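Local atomic coordinates of LC-Est1C (PDB entry 3WYD), a protein that catalyses the hydrolysis of carboxylic esters, as the C-terminal esterase domain of an alpha/beta hydrolase from a leaf-branch compost metagenome. Residues Ser52-Tyr57 and Ala61-Ala66; Glu67-Ile72 and Thr204-Phe209; Thr29-Asp32 and Ala36-Leu39; Lys166-Glu171 and Gly195-Val200. All blocks are in the same frame, centred on the assembly; numbering follows the deposited sequence.

Interaction 1 of 4, residues Ser52-Tyr57 and Ala61-Ala66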
loop_
_atom_site.group_PDB
_atom_site.type_symbol
_atom_site.label_atom_id
_atom_site.label_comp_id
_atom_site.label_asym_id
_atom_site.label_seq_id
_atom_site.Cartn_x
_atom_site.Cartn_y
_atom_site.Cartn_z
ATOM N N SER A 52 -0.592 -13.486 -7.343
ATOM C CA SER A 52 0.511 -12.718 -7.884
ATOM C C SER A 52 1.823 -13.491 -7.946
ATOM O O SER A 52 2.543 -13.367 -8.922
ATOM C CB SER A 52 0.725 -11.443 -7.069
ATOM O OG SER A 52 -0.314 -10.525 -7.303
ATOM N N TYR A 53 2.186 -14.213 -6.872
ATOM C CA TYR A 53 3.475 -14.942 -6.900
ATOM C C TYR A 53 3.430 -16.189 -7.793
ATOM O O TYR A 53 4.459 -16.703 -8.201
ATOM C CB TYR A 53 4.038 -15.270 -5.501
ATOM C CG TYR A 53 4.676 -14.106 -4.754
ATOM C CD1 TYR A 53 3.917 -13.224 -4.015
ATOM C CD2 TYR A 53 6.050 -13.950 -4.747
ATOM C CE1 TYR A 53 4.501 -12.186 -3.328
ATOM C CE2 TYR A 53 6.653 -12.899 -4.031
ATOM C CZ TYR A 53 5.849 -11.991 -3.375
ATOM O OH TYR A 53 6.435 -10.948 -2.701
ATOM N N PHE A 54 2.229 -16.663 -8.134
ATOM C CA PHE A 54 2.109 -17.747 -9.104
ATOM C C PHE A 54 2.185 -17.286 -10.543
ATOM O O PHE A 54 2.725 -17.994 -11.382
ATOM C CB PHE A 54 0.803 -18.539 -8.885
ATOM C CG PHE A 54 0.744 -19.255 -7.572
ATOM C CD1 PHE A 54 0.377 -18.582 -6.414
ATOM C CD2 PHE A 54 1.100 -20.586 -7.490
ATOM C CE1 PHE A 54 0.355 -19.233 -5.198
ATOM C CE2 PHE A 54 1.067 -21.259 -6.280
ATOM C CZ PHE A 54 0.666 -20.588 -5.130
ATOM N N ASP A 55 1.547 -16.159 -10.833
ATOM C CA ASP A 55 1.170 -15.796 -12.213
ATOM C C ASP A 55 2.096 -14.697 -12.719
ATOM O O ASP A 55 2.423 -14.635 -13.907
ATOM C CB ASP A 55 -0.268 -15.286 -12.246
ATOM C CG ASP A 55 -1.310 -16.394 -12.060
ATOM O OD1 ASP A 55 -0.963 -17.592 -12.103
ATOM O OD2 ASP A 55 -2.493 -16.044 -11.845
ATOM N N SER A 56 2.554 -13.858 -11.800
ATOM C CA SER A 56 3.517 -12.816 -12.126
ATOM C C SER A 56 4.870 -13.069 -11.453
ATOM O O SER A 56 5.217 -14.196 -11.097
ATOM C CB SER A 56 2.990 -11.441 -11.724
ATOM O OG SER A 56 1.587 -11.354 -11.901
ATOM N N TYR A 57 5.644 -12.009 -11.300
ATOM C CA TYR A 57 7.017 -12.109 -10.845
ATOM C C TYR A 57 7.827 -13.118 -11.657
ATOM O O TYR A 57 8.231 -14.182 -11.170
ATOM C CB TYR A 57 7.091 -12.349 -9.321
ATOM C CG TYR A 57 6.482 -11.216 -8.498
ATOM C CD1 TYR A 57 7.158 -10.010 -8.333
ATOM C CD2 TYR A 57 5.254 -11.361 -7.864
ATOM C CE1 TYR A 57 6.648 -8.995 -7.519
ATOM C CE2 TYR A 57 4.684 -10.317 -7.119
ATOM C CZ TYR A 57 5.398 -9.133 -6.942
ATOM O OH TYR A 57 4.829 -8.129 -6.193
ATOM N N ALA A 61 8.279 -17.711 -11.036
ATOM C CA ALA A 61 9.637 -18.079 -10.651
ATOM C C ALA A 61 9.734 -18.459 -9.165
ATOM O O ALA A 61 10.604 -19.222 -8.760
ATOM C CB ALA A 61 10.625 -16.921 -10.917
ATOM N N PHE A 62 8.962 -17.771 -8.356
ATOM C CA PHE A 62 9.025 -18.042 -6.920
ATOM C C PHE A 62 8.767 -19.516 -6.601
ATOM O O PHE A 62 9.402 -20.095 -5.712
ATOM C CB PHE A 62 8.009 -17.132 -6.217
ATOM C CG PHE A 62 8.249 -16.983 -4.738
ATOM C CD1 PHE A 62 9.050 -15.958 -4.251
ATOM C CD2 PHE A 62 7.649 -17.858 -3.830
ATOM C CE1 PHE A 62 9.262 -15.821 -2.859
ATOM C CE2 PHE A 62 7.872 -17.742 -2.446
ATOM C CZ PHE A 62 8.603 -16.677 -1.952
ATOM N N MET A 63 7.842 -20.123 -7.326
ATOM C CA MET A 63 7.443 -21.486 -7.015
ATOM C C MET A 63 8.411 -22.534 -7.536
ATOM O O MET A 63 8.459 -23.613 -6.991
ATOM C CB MET A 63 6.022 -21.759 -7.522
ATOM C CG MET A 63 5.017 -20.730 -7.105
ATOM S SD MET A 63 4.892 -20.558 -5.286
ATOM C CE MET A 63 3.953 -19.027 -5.165
ATOM N N ILE A 64 9.205 -22.192 -8.556
ATOM C CA ILE A 64 10.374 -22.998 -8.951
ATOM C C ILE A 64 11.355 -23.136 -7.791
ATOM O O ILE A 64 11.783 -24.251 -7.465
ATOM C CB ILE A 64 11.059 -22.392 -10.181
ATOM C CG1 ILE A 64 10.053 -22.330 -11.326
ATOM C CG2 ILE A 64 12.282 -23.231 -10.590
ATOM C CD1 ILE A 64 10.601 -21.626 -12.557
ATOM N N GLU A 65 11.662 -22.027 -7.109
ATOM C CA GLU A 65 12.543 -22.140 -5.957
ATOM C C GLU A 65 11.881 -23.041 -4.883
ATOM O O GLU A 65 12.563 -23.851 -4.258
ATOM C CB GLU A 65 12.886 -20.767 -5.350
ATOM C CG GLU A 65 13.649 -19.815 -6.274
ATOM C CD GLU A 65 15.118 -20.172 -6.455
ATOM O OE1 GLU A 65 15.564 -21.195 -5.898
ATOM O OE2 GLU A 65 15.846 -19.403 -7.124
ATOM N N ALA A 66 10.610 -22.799 -4.559
ATOM C CA ALA A 66 9.921 -23.581 -3.507
ATOM C C ALA A 66 9.947 -25.079 -3.812
ATOM O O ALA A 66 10.133 -25.879 -2.923
ATOM C CB ALA A 66 8.473 -23.127 -3.333
HETATM O O HOH W 1 6.957 -15.767 -8.885
#
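Two consecutive helices, 52-55 and 57-69, on one side of the alpha/beta hydrolase sheet bring Tyr53 and Phe54 against Phe62 and Met63. The rings of Tyr53 and Phe62 form a T-shaped (edge-to-face) pair: CD2 at the edge of Tyr53 sits over the face of Phe62, 3.6 Å from its CD1, and the planes are turned by 68°. Phe62 reaches this position with CG anti to its backbone N (chi1 -162°), which raises the ring beside that of Tyr53.

Met63 packs on Phe54, the residue after Tyr53. Its chain bends at chi2 and lays the methyl CE over the centre of the Phe54 ring, 3.6 Å from the centroid and only 10° off the normal. This is a CH-pi contact, and SD above the same face makes it a Met-aromatic one as well; CE also touches CB of Tyr53 at 3.8 Å, so one methyl touches two successive residues of helix 52-55. In the alpha/beta hydrolase fold these helices lie against the central sheet, and here Phe62 rests on Val40 and Val73 while Met63 and Phe54 share Cys75.

Tyr53 is fixed at its far end by a hydrogen bond from OH to Leu43 O. Between the backbones a water replaces direct bonding: it accepts from Phe62 N at 2.9 Å and lies 2.8 Å from Tyr53 O, within donating distance also of Tyr57 O at 3.1 Å.

Interaction 2 of 4, residues Glu67-Ile72 and Thr204-Phe209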
loop_
_atom_site.group_PDB
_atom_site.type_symbol
_atom_site.label_atom_id
_atom_site.label_comp_id
_atom_site.label_asym_id
_atom_site.label_seq_id
_atom_site.Cartn_x
_atom_site.Cartn_y
_atom_site.Cartn_z
ATOM N N GLU A 67 9.703 -25.442 -5.069
ATOM C CA GLU A 67 9.735 -26.837 -5.483
ATOM C C GLU A 67 11.148 -27.383 -5.388
ATOM O O GLU A 67 11.357 -28.473 -4.815
ATOM C CB GLU A 67 9.226 -26.914 -6.926
ATOM C CG GLU A 67 9.340 -28.326 -7.542
ATOM C CD GLU A 67 8.659 -29.386 -6.714
ATOM O OE1 GLU A 67 7.523 -29.166 -6.223
ATOM O OE2 GLU A 67 9.206 -30.512 -6.702
ATOM N N ASN A 68 12.122 -26.620 -5.875
ATOM C CA ASN A 68 13.513 -27.099 -5.872
ATOM C C ASN A 68 14.020 -27.327 -4.450
ATOM O O ASN A 68 14.740 -28.292 -4.179
ATOM C CB ASN A 68 14.428 -26.150 -6.637
ATOM C CG ASN A 68 14.192 -26.209 -8.132
ATOM O OD1 ASN A 68 13.461 -27.084 -8.620
ATOM N ND2 ASN A 68 14.772 -25.264 -8.858
ATOM N N ARG A 69 13.609 -26.468 -3.519
ATOM C CA ARG A 69 14.225 -26.461 -2.200
ATOM C C ARG A 69 13.282 -27.053 -1.129
ATOM O O ARG A 69 13.711 -27.309 0.012
ATOM C CB ARG A 69 14.632 -25.037 -1.824
ATOM C CG ARG A 69 15.494 -24.347 -2.843
ATOM C CD ARG A 69 15.778 -22.965 -2.382
ATOM N NE ARG A 69 16.410 -22.125 -3.409
ATOM C CZ ARG A 69 17.482 -21.372 -3.193
ATOM N NH1 ARG A 69 18.155 -21.447 -2.037
ATOM N NH2 ARG A 69 17.899 -20.549 -4.142
ATOM N N GLY A 70 12.038 -27.326 -1.503
ATOM C CA GLY A 70 11.094 -28.028 -0.631
ATOM C C GLY A 70 10.379 -27.172 0.400
ATOM O O GLY A 70 10.237 -27.566 1.537
ATOM N N TYR A 71 9.862 -26.036 -0.041
ATOM C CA TYR A 71 9.043 -25.189 0.824
ATOM C C TYR A 71 7.591 -25.266 0.440
ATOM O O TYR A 71 7.287 -25.165 -0.761
ATOM C CB TYR A 71 9.438 -23.705 0.633
ATOM C CG TYR A 71 10.765 -23.317 1.228
ATOM C CD1 TYR A 71 11.985 -23.650 0.616
ATOM C CD2 TYR A 71 10.804 -22.712 2.484
ATOM C CE1 TYR A 71 13.203 -23.321 1.215
ATOM C CE2 TYR A 71 12.000 -22.392 3.086
ATOM C CZ TYR A 71 13.193 -22.670 2.471
ATOM O OH TYR A 71 14.386 -22.303 3.033
ATOM N N ILE A 72 6.692 -25.344 1.419
ATOM C CA ILE A 72 5.287 -25.027 1.211
ATOM C C ILE A 72 5.191 -23.498 1.198
ATOM O O ILE A 72 5.936 -22.855 1.950
ATOM C CB ILE A 72 4.404 -25.594 2.340
ATOM C CG1 ILE A 72 4.412 -27.120 2.210
ATOM C CG2 ILE A 72 3.013 -25.081 2.261
ATOM C CD1 ILE A 72 3.739 -27.836 3.361
ATOM N N THR A 204 15.741 -11.146 -6.913
ATOM C CA THR A 204 16.333 -11.573 -5.642
ATOM C C THR A 204 15.621 -12.785 -5.009
ATOM O O THR A 204 15.885 -13.099 -3.842
ATOM C CB THR A 204 16.446 -10.427 -4.603
ATOM O OG1 THR A 204 15.157 -9.840 -4.366
ATOM C CG2 THR A 204 17.455 -9.353 -5.066
ATOM N N PHE A 205 14.713 -13.441 -5.731
ATOM C CA PHE A 205 14.116 -14.657 -5.187
ATOM C C PHE A 205 15.170 -15.663 -4.752
ATOM O O PHE A 205 15.024 -16.287 -3.695
ATOM C CB PHE A 205 13.150 -15.327 -6.147
ATOM C CG PHE A 205 11.888 -14.560 -6.380
ATOM C CD1 PHE A 205 11.419 -13.626 -5.470
ATOM C CD2 PHE A 205 11.096 -14.863 -7.488
ATOM C CE1 PHE A 205 10.241 -12.907 -5.737
ATOM C CE2 PHE A 205 9.889 -14.235 -7.712
ATOM C CZ PHE A 205 9.443 -13.249 -6.836
ATOM N N LYS A 206 16.253 -15.779 -5.514
ATOM C CA LYS A 206 17.311 -16.721 -5.115
ATOM C C LYS A 206 17.939 -16.334 -3.796
ATOM O O LYS A 206 18.206 -17.192 -2.962
ATOM C CB LYS A 206 18.413 -16.801 -6.210
ATOM C CG LYS A 206 19.498 -17.829 -5.886
ATOM C CD LYS A 206 20.578 -17.869 -6.981
ATOM C CE LYS A 206 21.605 -18.961 -6.722
ATOM N NZ LYS A 206 22.400 -18.697 -5.490
ATOM N N ASP A 207 18.177 -15.034 -3.613
ATOM C CA ASP A 207 18.800 -14.555 -2.396
ATOM C C ASP A 207 17.846 -14.779 -1.208
ATOM O O ASP A 207 18.284 -15.084 -0.107
ATOM C CB ASP A 207 19.104 -13.073 -2.535
ATOM C CG ASP A 207 20.021 -12.786 -3.710
ATOM O OD1 ASP A 207 21.242 -12.931 -3.519
ATOM O OD2 ASP A 207 19.521 -12.429 -4.802
ATOM N N VAL A 208 16.564 -14.551 -1.425
ATOM C CA VAL A 208 15.574 -14.783 -0.349
ATOM C C VAL A 208 15.557 -16.254 0.102
ATOM O O VAL A 208 15.629 -16.535 1.313
ATOM C CB VAL A 208 14.166 -14.381 -0.824
ATOM C CG1 VAL A 208 13.058 -14.838 0.132
ATOM C CG2 VAL A 208 14.086 -12.880 -1.083
ATOM N N PHE A 209 15.486 -17.188 -0.850
ATOM C CA PHE A 209 15.478 -18.602 -0.483
ATOM C C PHE A 209 16.822 -19.024 0.093
ATOM O O PHE A 209 16.858 -19.841 1.021
ATOM C CB PHE A 209 15.056 -19.468 -1.662
ATOM C CG PHE A 209 13.566 -19.526 -1.832
ATOM C CD1 PHE A 209 12.831 -20.513 -1.168
ATOM C CD2 PHE A 209 12.898 -18.616 -2.644
ATOM C CE1 PHE A 209 11.469 -20.579 -1.294
ATOM C CE2 PHE A 209 11.533 -18.708 -2.830
ATOM C CZ PHE A 209 10.809 -19.680 -2.166
#
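Arg69, the last residue of helix 57-69, runs across Phe209 of helix 205-213, a helix-to-helix contact on one side of the alpha/beta hydrolase sheet. From CB, which lies at the edge of the Tyr71 ring, the chain is extended through CG to NE (chi2 178°, chi3 -170°). CD meets CB of Phe209 at 3.6 Å, and NE passes the same atom. At CZ the guanidinium is laid flat over that methylene: Phe209 CB stands over its centre, with CZ 3.4 Å away. The tip then divides. NH1 comes alongside the carbonyl group of Phe209, while NH2 approaches CG of Lys206 at 3.6 Å. Salt bridges to Glu65, through NE, and to Asp210 and Asp213, through NH1, hold the charged group in this position; Lys206 NZ also pairs with Asp210, so acidic groups probably offset the nearness of the two cations.

Beyond CB, the ring of Phe209 turns its edge to the face of Tyr71 in a T-shaped pair, planes at 78°. Tyr71 OH is hydrogen-bonded to Asp213, and Phe62 meets the Phe209 ring from the preceding part of helix 57-69. Phe209 CE1 lies 3.7 Å from Tyr71 CD1.

Interaction 3 of 4, residues Thr29-Asp32 and Ala36-Leu39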
loop_
_atom_site.group_PDB
_atom_site.type_symbol
_atom_site.label_atom_id
_atom_site.label_comp_id
_atom_site.label_asym_id
_atom_site.label_seq_id
_atom_site.Cartn_x
_atom_site.Cartn_y
_atom_site.Cartn_z
ATOM N N THR A 29 6.319 -31.284 -4.698
ATOM C CA THR A 29 6.050 -32.666 -5.068
ATOM C C THR A 29 6.603 -33.643 -4.037
ATOM O O THR A 29 6.154 -34.782 -3.979
ATOM C CB THR A 29 6.651 -33.007 -6.453
ATOM O OG1 THR A 29 8.070 -32.866 -6.408
ATOM C CG2 THR A 29 6.074 -32.118 -7.533
ATOM N N THR A 30 7.630 -33.224 -3.304
ATOM C CA THR A 30 8.338 -34.061 -2.325
ATOM C C THR A 30 7.621 -34.190 -0.961
ATOM O O THR A 30 8.028 -35.002 -0.104
ATOM C CB THR A 30 9.752 -33.508 -2.068
ATOM O OG1 THR A 30 9.662 -32.101 -1.812
ATOM C CG2 THR A 30 10.667 -33.739 -3.247
ATOM N N TYR A 31 6.618 -33.345 -0.722
ATOM C CA TYR A 31 5.838 -33.405 0.516
ATOM C C TYR A 31 4.883 -34.600 0.503
ATOM O O TYR A 31 4.098 -34.771 -0.427
ATOM C CB TYR A 31 5.065 -32.094 0.766
ATOM C CG TYR A 31 4.211 -32.117 2.024
ATOM C CD1 TYR A 31 4.743 -31.751 3.267
ATOM C CD2 TYR A 31 2.880 -32.498 1.975
ATOM C CE1 TYR A 31 3.975 -31.805 4.408
ATOM C CE2 TYR A 31 2.080 -32.514 3.112
ATOM C CZ TYR A 31 2.637 -32.158 4.340
ATOM O OH TYR A 31 1.842 -32.221 5.457
ATOM N N ASP A 32 4.966 -35.452 1.521
ATOM C CA ASP A 32 4.019 -36.565 1.605
ATOM C C ASP A 32 3.292 -36.679 2.935
ATOM O O ASP A 32 2.664 -37.698 3.219
ATOM C CB ASP A 32 4.685 -37.898 1.241
ATOM C CG ASP A 32 5.818 -38.273 2.178
ATOM O OD1 ASP A 32 5.936 -37.654 3.254
ATOM O OD2 ASP A 32 6.589 -39.207 1.849
ATOM N N ALA A 36 7.920 -32.892 8.603
ATOM C CA ALA A 36 7.698 -31.459 8.685
ATOM C C ALA A 36 8.473 -30.721 7.593
ATOM O O ALA A 36 9.653 -30.983 7.332
ATOM C CB ALA A 36 8.095 -30.953 10.078
ATOM N N PHE A 37 7.786 -29.744 6.987
ATOM C CA PHE A 37 8.334 -28.901 5.937
ATOM C C PHE A 37 8.411 -27.439 6.412
ATOM O O PHE A 37 7.581 -26.998 7.246
ATOM C CB PHE A 37 7.447 -28.980 4.680
ATOM C CG PHE A 37 7.898 -30.014 3.665
ATOM C CD1 PHE A 37 8.268 -31.289 4.060
ATOM C CD2 PHE A 37 7.996 -29.687 2.329
ATOM C CE1 PHE A 37 8.755 -32.212 3.137
ATOM C CE2 PHE A 37 8.527 -30.597 1.400
ATOM C CZ PHE A 37 8.865 -31.874 1.809
ATOM N N PRO A 38 9.347 -26.679 5.819
ATOM C CA PRO A 38 9.352 -25.219 6.031
ATOM C C PRO A 38 8.234 -24.547 5.249
ATOM O O PRO A 38 7.715 -25.102 4.284
ATOM C CB PRO A 38 10.695 -24.788 5.465
ATOM C CG PRO A 38 10.859 -25.751 4.256
ATOM C CD PRO A 38 10.318 -27.084 4.796
ATOM N N LEU A 39 7.807 -23.396 5.750
ATOM C CA LEU A 39 6.700 -22.685 5.200
ATOM C C LEU A 39 7.176 -21.275 4.892
ATOM O O LEU A 39 7.753 -20.610 5.765
ATOM C CB LEU A 39 5.587 -22.617 6.230
ATOM C CG LEU A 39 4.359 -21.741 5.976
ATOM C CD1 LEU A 39 3.667 -22.118 4.624
ATOM C CD2 LEU A 39 3.382 -21.807 7.147
#
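Tyr31 and Phe37 come together where the loop after strand 23-26 turns back into strand 37-43, their CA atoms 7.5 Å apart, a spacing that the two side chains bridge. The rings meet nearly at right angles, with planes at 88°, as a T-shaped (edge-to-face) pair. Tyr31 supplies the edge: its CD1 stands above the Phe37 face, offset toward the rim and 3.6 Å from CG. With CG of Tyr31 anti to the backbone N (chi1 179°), CB also lies over that face, 4.0 Å from the Phe37 ring centroid, and adds a CH-pi contact. Thr30 reaches the same ring differently, its OG1 lying in the ring plane at the edge, 3.7 Å from Phe37 CZ.

This is packing at the N-terminal end of strand 37-43, an inner strand of the alpha/beta hydrolase sheet. Ile72 of the adjacent strand touches both aromatic side chains, and Pro28 adds to the cover of Phe37. The Tyr31 hydroxyl is hydrogen-bonded to Lys105 N, tying the loop to the chain just before strand 106-107. Across the contact, one aromatic edge, a methylene and an oxygen at a rim imply van der Waals and weak electrostatic attraction, while the tyrosine hydroxyl bonds outside it.

Interaction 4 of 4, residues Lys166-Glu171 and Gly195-Val200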
loop_
_atom_site.group_PDB
_atom_site.type_symbol
_atom_site.label_atom_id
_atom_site.label_comp_id
_atom_site.label_asym_id
_atom_site.label_seq_id
_atom_site.Cartn_x
_atom_site.Cartn_y
_atom_site.Cartn_z
ATOM N N LYS A 166 10.948 4.858 -7.368
ATOM C CA LYS A 166 10.171 6.081 -7.322
ATOM C C LYS A 166 8.870 5.924 -6.560
ATOM O O LYS A 166 8.151 6.913 -6.332
ATOM C CB LYS A 166 9.876 6.558 -8.746
ATOM C CG LYS A 166 11.120 6.699 -9.603
ATOM C CD LYS A 166 12.015 7.733 -9.052
ATOM C CE LYS A 166 13.089 8.143 -10.071
ATOM N NZ LYS A 166 14.042 9.045 -9.415
ATOM N N THR A 167 8.533 4.682 -6.222
ATOM C CA THR A 167 7.270 4.433 -5.502
ATOM C C THR A 167 7.505 4.440 -3.988
ATOM O O THR A 167 6.845 5.186 -3.217
ATOM C CB THR A 167 6.680 3.101 -5.923
ATOM O OG1 THR A 167 6.251 3.138 -7.306
ATOM C CG2 THR A 167 5.449 2.731 -5.090
ATOM N N VAL A 168 8.515 3.676 -3.556
ATOM C CA VAL A 168 8.934 3.671 -2.142
ATOM C C VAL A 168 10.417 4.111 -2.119
ATOM O O VAL A 168 11.270 3.384 -2.607
ATOM C CB VAL A 168 8.803 2.266 -1.497
ATOM C CG1 VAL A 168 9.348 2.311 0.001
ATOM C CG2 VAL A 168 7.321 1.772 -1.518
ATOM N N PRO A 169 10.717 5.298 -1.592
ATOM C CA PRO A 169 12.126 5.742 -1.575
ATOM C C PRO A 169 13.023 4.740 -0.872
ATOM O O PRO A 169 12.629 4.107 0.124
ATOM C CB PRO A 169 12.085 7.047 -0.786
ATOM C CG PRO A 169 10.627 7.586 -1.038
ATOM C CD PRO A 169 9.793 6.303 -1.022
ATOM N N VAL A 170 14.199 4.549 -1.464
ATOM C CA VAL A 170 15.195 3.653 -0.906
ATOM C C VAL A 170 15.509 3.996 0.560
ATOM O O VAL A 170 15.838 3.076 1.359
ATOM C CB VAL A 170 16.450 3.646 -1.801
ATOM C CG1 VAL A 170 17.247 5.004 -1.712
ATOM C CG2 VAL A 170 17.375 2.479 -1.436
ATOM N N GLU A 171 15.356 5.265 0.941
ATOM C CA GLU A 171 15.545 5.663 2.333
ATOM C C GLU A 171 14.610 4.934 3.297
ATOM O O GLU A 171 14.978 4.702 4.474
ATOM C CB GLU A 171 15.345 7.182 2.471
ATOM C CG GLU A 171 16.459 7.979 1.789
ATOM C CD GLU A 171 16.277 8.253 0.259
ATOM O OE1 GLU A 171 15.322 7.777 -0.413
ATOM O OE2 GLU A 171 17.169 8.965 -0.289
ATOM N N GLY A 195 18.174 0.056 -9.289
ATOM C CA GLY A 195 16.928 -0.721 -9.091
ATOM C C GLY A 195 15.678 0.132 -8.926
ATOM O O GLY A 195 15.696 1.199 -8.323
ATOM N N ASP A 196 14.606 -0.305 -9.590
ATOM C CA ASP A 196 13.353 0.395 -9.451
ATOM C C ASP A 196 12.422 -0.433 -8.617
ATOM O O ASP A 196 12.874 -1.351 -7.903
ATOM C CB ASP A 196 12.712 0.745 -10.796
ATOM C CG ASP A 196 12.446 -0.452 -11.659
ATOM O OD1 ASP A 196 12.209 -1.575 -11.178
ATOM O OD2 ASP A 196 12.443 -0.274 -12.900
ATOM N N HIS A 197 11.182 0.018 -8.509
ATOM C CA HIS A 197 10.264 -0.575 -7.536
ATOM C C HIS A 197 10.011 -2.045 -7.797
ATOM O O HIS A 197 9.876 -2.836 -6.855
ATOM C CB HIS A 197 8.926 0.192 -7.478
ATOM C CG HIS A 197 8.093 -0.148 -6.285
ATOM N ND1 HIS A 197 8.588 -0.101 -5.008
ATOM C CD2 HIS A 197 6.819 -0.607 -6.179
ATOM C CE1 HIS A 197 7.647 -0.450 -4.146
ATOM N NE2 HIS A 197 6.560 -0.762 -4.839
ATOM N N VAL A 198 9.855 -2.415 -9.065
ATOM C CA VAL A 198 9.413 -3.759 -9.389
ATOM C C VAL A 198 10.554 -4.712 -9.770
ATOM O O VAL A 198 10.528 -5.853 -9.316
ATOM C CB VAL A 198 8.351 -3.717 -10.496
ATOM C CG1 VAL A 198 7.939 -5.158 -10.892
ATOM C CG2 VAL A 198 7.139 -2.927 -10.008
ATOM N N SER A 199 11.606 -4.195 -10.417
ATOM C CA SER A 199 12.712 -5.031 -10.953
ATOM C C SER A 199 13.399 -5.873 -9.880
ATOM O O SER A 199 13.655 -7.059 -10.083
ATOM C CB SER A 199 13.748 -4.217 -11.736
ATOM O OG SER A 199 14.562 -3.352 -10.953
ATOM N N VAL A 200 13.420 -5.344 -8.664
ATOM C CA VAL A 200 14.240 -5.942 -7.629
ATOM C C VAL A 200 13.661 -7.217 -7.059
ATOM O O VAL A 200 14.392 -7.930 -6.364
ATOM C CB VAL A 200 14.549 -4.956 -6.477
ATOM C CG1 VAL A 200 15.370 -3.741 -6.956
ATOM C CG2 VAL A 200 13.258 -4.518 -5.816
HETATM O O HOH W 2 10.358 2.871 -9.678
#
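Thr167 packs its CB over one face of the imidazole of His197, which in this alpha/beta hydrolase fits the histidine of a Ser-His-Asp catalytic triad, with Ser117 and Asp165 as the probable partners. CB lies 3.7 Å from the centroid of the His197 ring and 14° off the normal, a CH-pi contact. From there CG2 continues toward the NE2 end of the ring, 3.7 Å from His197 NE2. Val168 adds a contact at CE1: its CG2 approaches CE1 of His197 obliquely at 3.5 Å. The ring is presented to both residues because its CG is anti to the backbone N (chi1 -166°).

Hydrogen bonds along the ring's rim set its rotation: NE2 is bonded to Ser117 OG, ND1 to Asp165 OD2. The other carboxylate oxygen of Asp165 receives the backbone N-H groups of Thr167 and Val168, so the residue that orients the histidine also anchors the loop that packs on it. His116 meets the imidazole as well.

Further out, Thr167 OG1 is hydrogen-bonded to Thr167 OG1 of the second subunit, and His197 packs on that same threonine of the second subunit, which places the probable active site beside the dimer interface. Within the chain, a water accepts from Lys166 N at 3.1 Å and from His197 N at 3.2 Å, joining the two backbones. Asp196 caps the turn that holds His197 and leads into helix 199-203: its OD1 accepts from Ser199 N at 2.8 Å with an N-H...O angle of 159°.

Overall arrangement
Along the chain interaction 3 comes first and interaction 1 second; interaction 2 then spans a long return from residues 67-72 to 204-209, and interaction 4 falls within that span. Interactions 1 and 2 share helix 57-69, have centres 10 Å apart and touch through Phe62 and Phe209. Interaction 2 also meets interaction 3, at 13 Å between centres, where Ile72 pairs with Pro38 and Glu67 with Thr29. The centres of interactions 3 and 4 are about 33 Å apart, on opposite sides of the chain's centre. Interaction 1 comes to about 5 Å (nearest atoms) from interaction 4, so the helical packing borders the probable active site, whereas interaction 3 is remote from it.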